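Local coordinates for heparin binding protein (Homo sapiens, PDB 1A7S) that binds heparin and bacterial lipopolysaccharide, kills Gram-negative bacteria and attracts monocytes and fibroblasts, on a chymotrypsin-like serine protease fold, at residues I1-P13 / S130-V144. Sequence-based numbering, arbitrary orientation.
With NAG (2-acetamido-2-deoxy-beta-D-glucopyranose), chain B; EOH (ethanol), chain K.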
# COMPACT_ATOMS: atom_id res chain seq x y z
N ILE A 1 6.11 5.39 -8.58
CA ILE A 1 7.30 4.47 -8.54
C ILE A 1 8.36 5.03 -9.46
O ILE A 1 8.06 5.30 -10.62
CB ILE A 1 6.88 3.07 -8.99
CG1 ILE A 1 5.78 2.43 -8.11
CG2 ILE A 1 8.07 2.12 -9.15
CD1 ILE A 1 6.25 2.03 -6.68
N VAL A 2 9.58 5.13 -8.92
CA VAL A 2 10.74 5.51 -9.68
C VAL A 2 11.57 4.30 -10.01
O VAL A 2 11.67 3.36 -9.22
CB VAL A 2 11.57 6.59 -8.90
CG1 VAL A 2 11.97 6.24 -7.55
CG2 VAL A 2 12.71 7.08 -9.80
N GLY A 3 12.13 4.26 -11.23
CA GLY A 3 13.03 3.19 -11.57
C GLY A 3 12.36 1.90 -11.88
O GLY A 3 13.03 0.85 -11.85
N GLY A 4 11.08 1.90 -12.13
CA GLY A 4 10.28 0.72 -12.36
C GLY A 4 9.89 0.52 -13.82
O GLY A 4 10.29 1.25 -14.70
N ARG A 5 9.09 -0.49 -14.01
CA ARG A 5 8.54 -0.92 -15.30
C ARG A 5 7.03 -0.83 -15.29
O ARG A 5 6.38 -0.99 -14.25
CB ARG A 5 8.94 -2.39 -15.52
CG ARG A 5 8.52 -3.16 -16.67
CD ARG A 5 9.04 -4.61 -16.70
NE ARG A 5 10.52 -4.56 -16.75
CZ ARG A 5 11.26 -5.62 -16.47
NH1 ARG A 5 10.71 -6.77 -16.03
NH2 ARG A 5 12.57 -5.50 -16.55
N LYS A 6 6.44 -0.59 -16.45
CA LYS A 6 4.99 -0.55 -16.58
C LYS A 6 4.44 -1.93 -16.30
O LYS A 6 4.91 -2.94 -16.84
CB LYS A 6 4.65 -0.12 -17.99
CG LYS A 6 3.18 0.00 -18.32
CD LYS A 6 3.00 0.49 -19.77
CE LYS A 6 1.52 0.43 -20.17
NZ LYS A 6 1.38 0.94 -21.57
N ALA A 7 3.44 -1.98 -15.40
CA ALA A 7 2.75 -3.22 -15.11
C ALA A 7 1.82 -3.64 -16.25
O ALA A 7 1.41 -2.80 -17.08
CB ALA A 7 1.91 -3.06 -13.82
N ARG A 8 1.42 -4.91 -16.26
CA ARG A 8 0.40 -5.41 -17.13
C ARG A 8 -0.94 -5.45 -16.41
O ARG A 8 -1.01 -5.48 -15.19
CB ARG A 8 0.80 -6.83 -17.57
CG ARG A 8 2.05 -6.67 -18.51
CD ARG A 8 2.65 -7.89 -18.95
NE ARG A 8 1.82 -8.61 -19.95
CZ ARG A 8 2.27 -9.61 -20.63
NH1 ARG A 8 3.55 -9.97 -20.56
NH2 ARG A 8 1.42 -10.35 -21.29
N PRO A 9 -2.05 -5.46 -17.20
CA PRO A 9 -3.35 -5.55 -16.54
C PRO A 9 -3.40 -6.80 -15.66
O PRO A 9 -2.98 -7.87 -16.06
CB PRO A 9 -4.33 -5.63 -17.70
CG PRO A 9 -3.64 -4.90 -18.81
CD PRO A 9 -2.17 -5.27 -18.64
N ARG A 10 -3.89 -6.67 -14.47
CA ARG A 10 -4.14 -7.71 -13.48
C ARG A 10 -2.86 -8.25 -12.92
O ARG A 10 -2.92 -9.26 -12.19
CB ARG A 10 -5.02 -8.84 -14.05
CG ARG A 10 -6.18 -8.38 -14.88
CD ARG A 10 -7.12 -9.50 -15.22
NE ARG A 10 -6.50 -10.64 -15.86
CZ ARG A 10 -6.24 -10.77 -17.19
NH1 ARG A 10 -6.57 -9.81 -18.02
NH2 ARG A 10 -5.72 -11.88 -17.63
N GLN A 11 -1.71 -7.61 -13.17
CA GLN A 11 -0.46 -8.15 -12.61
C GLN A 11 -0.48 -8.02 -11.08
O GLN A 11 0.11 -8.90 -10.42
CB GLN A 11 0.73 -7.37 -13.17
CG GLN A 11 2.07 -7.96 -12.76
CD GLN A 11 3.23 -7.31 -13.45
OE1 GLN A 11 3.07 -6.51 -14.43
NE2 GLN A 11 4.44 -7.50 -12.96
N PHE A 12 -1.08 -6.97 -10.55
CA PHE A 12 -1.21 -6.74 -9.11
C PHE A 12 -2.65 -6.52 -8.74
O PHE A 12 -3.12 -5.40 -8.46
CB PHE A 12 -0.37 -5.51 -8.71
CG PHE A 12 1.08 -5.69 -9.12
CD1 PHE A 12 1.95 -6.45 -8.40
CD2 PHE A 12 1.60 -5.08 -10.24
CE1 PHE A 12 3.27 -6.57 -8.73
CE2 PHE A 12 2.88 -5.18 -10.62
CZ PHE A 12 3.76 -5.96 -9.89
N PRO A 13 -3.44 -7.62 -8.77
CA PRO A 13 -4.91 -7.46 -8.72
C PRO A 13 -5.48 -7.13 -7.33
O PRO A 13 -6.68 -6.86 -7.22
CB PRO A 13 -5.42 -8.77 -9.27
CG PRO A 13 -4.36 -9.77 -9.00
CD PRO A 13 -3.06 -9.03 -9.00
N SER A 130 4.39 8.99 -8.79
CA SER A 130 5.28 9.69 -9.70
C SER A 130 6.66 9.03 -9.79
O SER A 130 6.98 8.08 -9.08
CB SER A 130 5.48 11.13 -9.17
OG SER A 130 6.12 11.10 -7.90
N GLN A 131 7.48 9.59 -10.65
CA GLN A 131 8.87 9.19 -10.91
C GLN A 131 9.89 10.07 -10.25
O GLN A 131 11.09 9.79 -10.24
CB GLN A 131 9.19 8.94 -12.35
CG GLN A 131 8.49 7.73 -13.00
CD GLN A 131 7.00 7.85 -12.98
OE1 GLN A 131 6.46 8.75 -13.61
NE2 GLN A 131 6.30 7.03 -12.19
N ARG A 132 9.46 11.21 -9.73
CA ARG A 132 10.29 12.17 -9.07
C ARG A 132 9.41 12.96 -8.10
O ARG A 132 8.20 13.12 -8.34
CB ARG A 132 11.00 13.11 -10.04
CG ARG A 132 10.14 14.00 -10.84
CD ARG A 132 10.85 14.99 -11.76
NE ARG A 132 9.90 15.87 -12.41
CZ ARG A 132 9.33 16.94 -11.89
NH1 ARG A 132 9.82 17.48 -10.76
NH2 ARG A 132 8.37 17.55 -12.56
N SER A 133 10.00 13.47 -7.06
CA SER A 133 9.23 14.28 -6.11
C SER A 133 8.69 15.49 -6.86
O SER A 133 9.39 16.17 -7.55
CB SER A 133 10.25 14.72 -5.02
OG SER A 133 9.55 15.68 -4.21
N GLY A 134 7.39 15.73 -6.73
CA GLY A 134 6.68 16.81 -7.41
C GLY A 134 6.30 16.53 -8.83
O GLY A 134 5.68 17.40 -9.49
N GLY A 135 6.58 15.32 -9.36
CA GLY A 135 6.19 15.03 -10.73
C GLY A 135 4.81 14.43 -10.84
O GLY A 135 4.11 14.21 -9.86
N ARG A 136 4.31 14.28 -12.02
CA ARG A 136 3.02 13.72 -12.28
C ARG A 136 2.97 12.26 -11.89
O ARG A 136 3.95 11.52 -12.02
CB ARG A 136 2.68 13.82 -13.82
CG ARG A 136 2.65 15.23 -14.31
CD ARG A 136 2.65 15.27 -15.88
NE ARG A 136 1.39 14.73 -16.34
CZ ARG A 136 1.06 14.68 -17.61
NH1 ARG A 136 1.86 15.17 -18.52
NH2 ARG A 136 -0.11 14.20 -17.93
N LEU A 137 1.79 11.82 -11.50
CA LEU A 137 1.47 10.41 -11.31
C LEU A 137 1.60 9.68 -12.65
O LEU A 137 1.58 10.28 -13.72
CB LEU A 137 0.07 10.22 -10.80
CG LEU A 137 -0.33 10.79 -9.45
CD1 LEU A 137 -1.82 10.56 -9.23
CD2 LEU A 137 0.48 10.24 -8.31
N SER A 138 1.70 8.35 -12.54
CA SER A 138 1.65 7.51 -13.72
C SER A 138 0.23 6.99 -13.90
O SER A 138 -0.40 6.48 -12.96
CB SER A 138 2.59 6.29 -13.49
OG SER A 138 2.40 5.38 -14.55
N ARG A 139 -0.32 7.13 -15.11
CA ARG A 139 -1.68 6.60 -15.34
C ARG A 139 -1.74 5.09 -15.28
O ARG A 139 -2.77 4.52 -14.95
CB ARG A 139 -2.28 7.14 -16.65
CG ARG A 139 -1.61 6.59 -17.92
CD ARG A 139 -2.06 7.37 -19.16
NE ARG A 139 -3.46 7.14 -19.44
CZ ARG A 139 -4.13 7.67 -20.47
NH1 ARG A 139 -3.60 8.72 -21.12
NH2 ARG A 139 -5.30 7.26 -20.77
N PHE A 140 -0.63 4.44 -15.62
CA PHE A 140 -0.54 2.96 -15.53
C PHE A 140 0.17 2.59 -14.26
O PHE A 140 1.06 3.31 -13.75
CB PHE A 140 0.23 2.43 -16.75
CG PHE A 140 -0.41 2.75 -18.08
CD1 PHE A 140 -1.63 2.27 -18.43
CD2 PHE A 140 0.22 3.62 -18.95
CE1 PHE A 140 -2.19 2.58 -19.66
CE2 PHE A 140 -0.36 3.98 -20.15
CZ PHE A 140 -1.56 3.45 -20.51
N PRO A 141 -0.10 1.43 -13.68
CA PRO A 141 0.66 0.99 -12.54
C PRO A 141 2.11 0.65 -13.00
O PRO A 141 2.28 0.23 -14.13
CB PRO A 141 -0.07 -0.25 -12.02
CG PRO A 141 -1.19 -0.49 -12.98
CD PRO A 141 -0.89 0.31 -14.24
N ARG A 142 3.04 0.92 -12.12
CA ARG A 142 4.46 0.58 -12.38
C ARG A 142 4.94 -0.24 -11.19
O ARG A 142 4.39 -0.13 -10.11
CB ARG A 142 5.28 1.83 -12.64
CG ARG A 142 4.78 2.66 -13.79
CD ARG A 142 5.69 3.82 -14.09
NE ARG A 142 6.93 3.37 -14.74
CZ ARG A 142 7.08 3.09 -16.01
NH1 ARG A 142 6.15 3.16 -16.93
NH2 ARG A 142 8.32 2.64 -16.40
N PHE A 143 6.03 -1.00 -11.37
CA PHE A 143 6.57 -1.83 -10.34
C PHE A 143 8.07 -1.89 -10.40
O PHE A 143 8.70 -1.75 -11.46
CB PHE A 143 5.92 -3.22 -10.34
CG PHE A 143 6.38 -4.08 -11.50
CD1 PHE A 143 5.88 -3.88 -12.78
CD2 PHE A 143 7.31 -5.08 -11.32
CE1 PHE A 143 6.37 -4.58 -13.87
CE2 PHE A 143 7.73 -5.83 -12.41
CZ PHE A 143 7.26 -5.54 -13.68
N VAL A 144 8.66 -2.15 -9.25
CA VAL A 144 10.11 -2.24 -9.13
C VAL A 144 10.48 -3.37 -8.16
O VAL A 144 9.76 -3.62 -7.20
CB VAL A 144 10.70 -0.90 -8.66
CG1 VAL A 144 10.14 -0.39 -7.34
CG2 VAL A 144 12.17 -0.77 -8.81
C1 NAG B . 12.89 -8.40 -11.15
C2 NAG B . 13.06 -7.82 -12.60
C3 NAG B . 12.90 -8.96 -13.59
C4 NAG B . 14.08 -9.99 -13.25
C5 NAG B . 13.69 -10.52 -11.84
C6 NAG B . 14.76 -11.38 -11.23
C7 NAG B . 12.11 -5.53 -12.85
C8 NAG B . 10.90 -4.67 -12.95
N2 NAG B . 11.93 -6.88 -12.85
O3 NAG B . 13.17 -8.50 -14.87
O4 NAG B . 13.86 -11.05 -14.22
O5 NAG B . 13.90 -9.41 -10.94
O6 NAG B . 16.03 -10.98 -11.67
O7 NAG B . 13.20 -5.09 -12.71
C1 EOH K . 6.82 14.93 -14.55
C2 EOH K . 6.18 16.30 -14.38
O EOH K . 8.15 14.92 -13.96
O HOH W 1 9.02 3.81 -12.78
O HOH W 2 8.26 0.20 -18.82
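Arg-5 and Phe-143 form a hydrogen-bonded antiparallel pair, Arg-5 N to Phe-143 O and Phe-143 N to Arg-5 O both spanning 2.9 Å, and Ala-7 N extends the ladder to Pro-141 O. On the face bearing these two side chains, the Phe-143 ring is hemmed in by the Arg-5 methylenes alongside, Gln-11 NE2 over one face with its amide plane steeply turned against the ring, and Phe-12 CZ, 3.6 Å from Phe-143 CG. The Gln-11 amide is tethered by Arg-8 N, which donates to OE1 across the turn 8-11. Beyond CD, Arg-5 lays its guanidinium under the acetamide methyl C8 of the Asn-145-linked glycan while NH1 donates to sugar O3 (3.2 Å).

On the opposite face of the sheet, which carries Lys-6 and Arg-142, Lys-6 runs fully extended, CG anti to the backbone N (chi1 -179°), placing NZ 3.9 Å from the centroid of the Phe-140 ring, a cation-pi contact over its face. Arg-142, bent at chi3 (73°), donates from NH2 to Gly-4 O (3.0 Å), from above the carbonyl plane, and from NE to a water that also joins Ile-1 O and Gly-4 N. Gln-131 NE2 donates to that same Ile-1 O at 2.9 Å.

At the chain's start, the Ile-1 amino group donates to Ser-130 O (2.9 Å) and is also hydrogen-bonded to Asp-174 OD2, the buried N-terminus characteristic of activated chymotrypsin-like proteases. The Asp-174 carboxylate would probably stabilise a charged amino group, consistent with a mature conformation retained in this protease homologue.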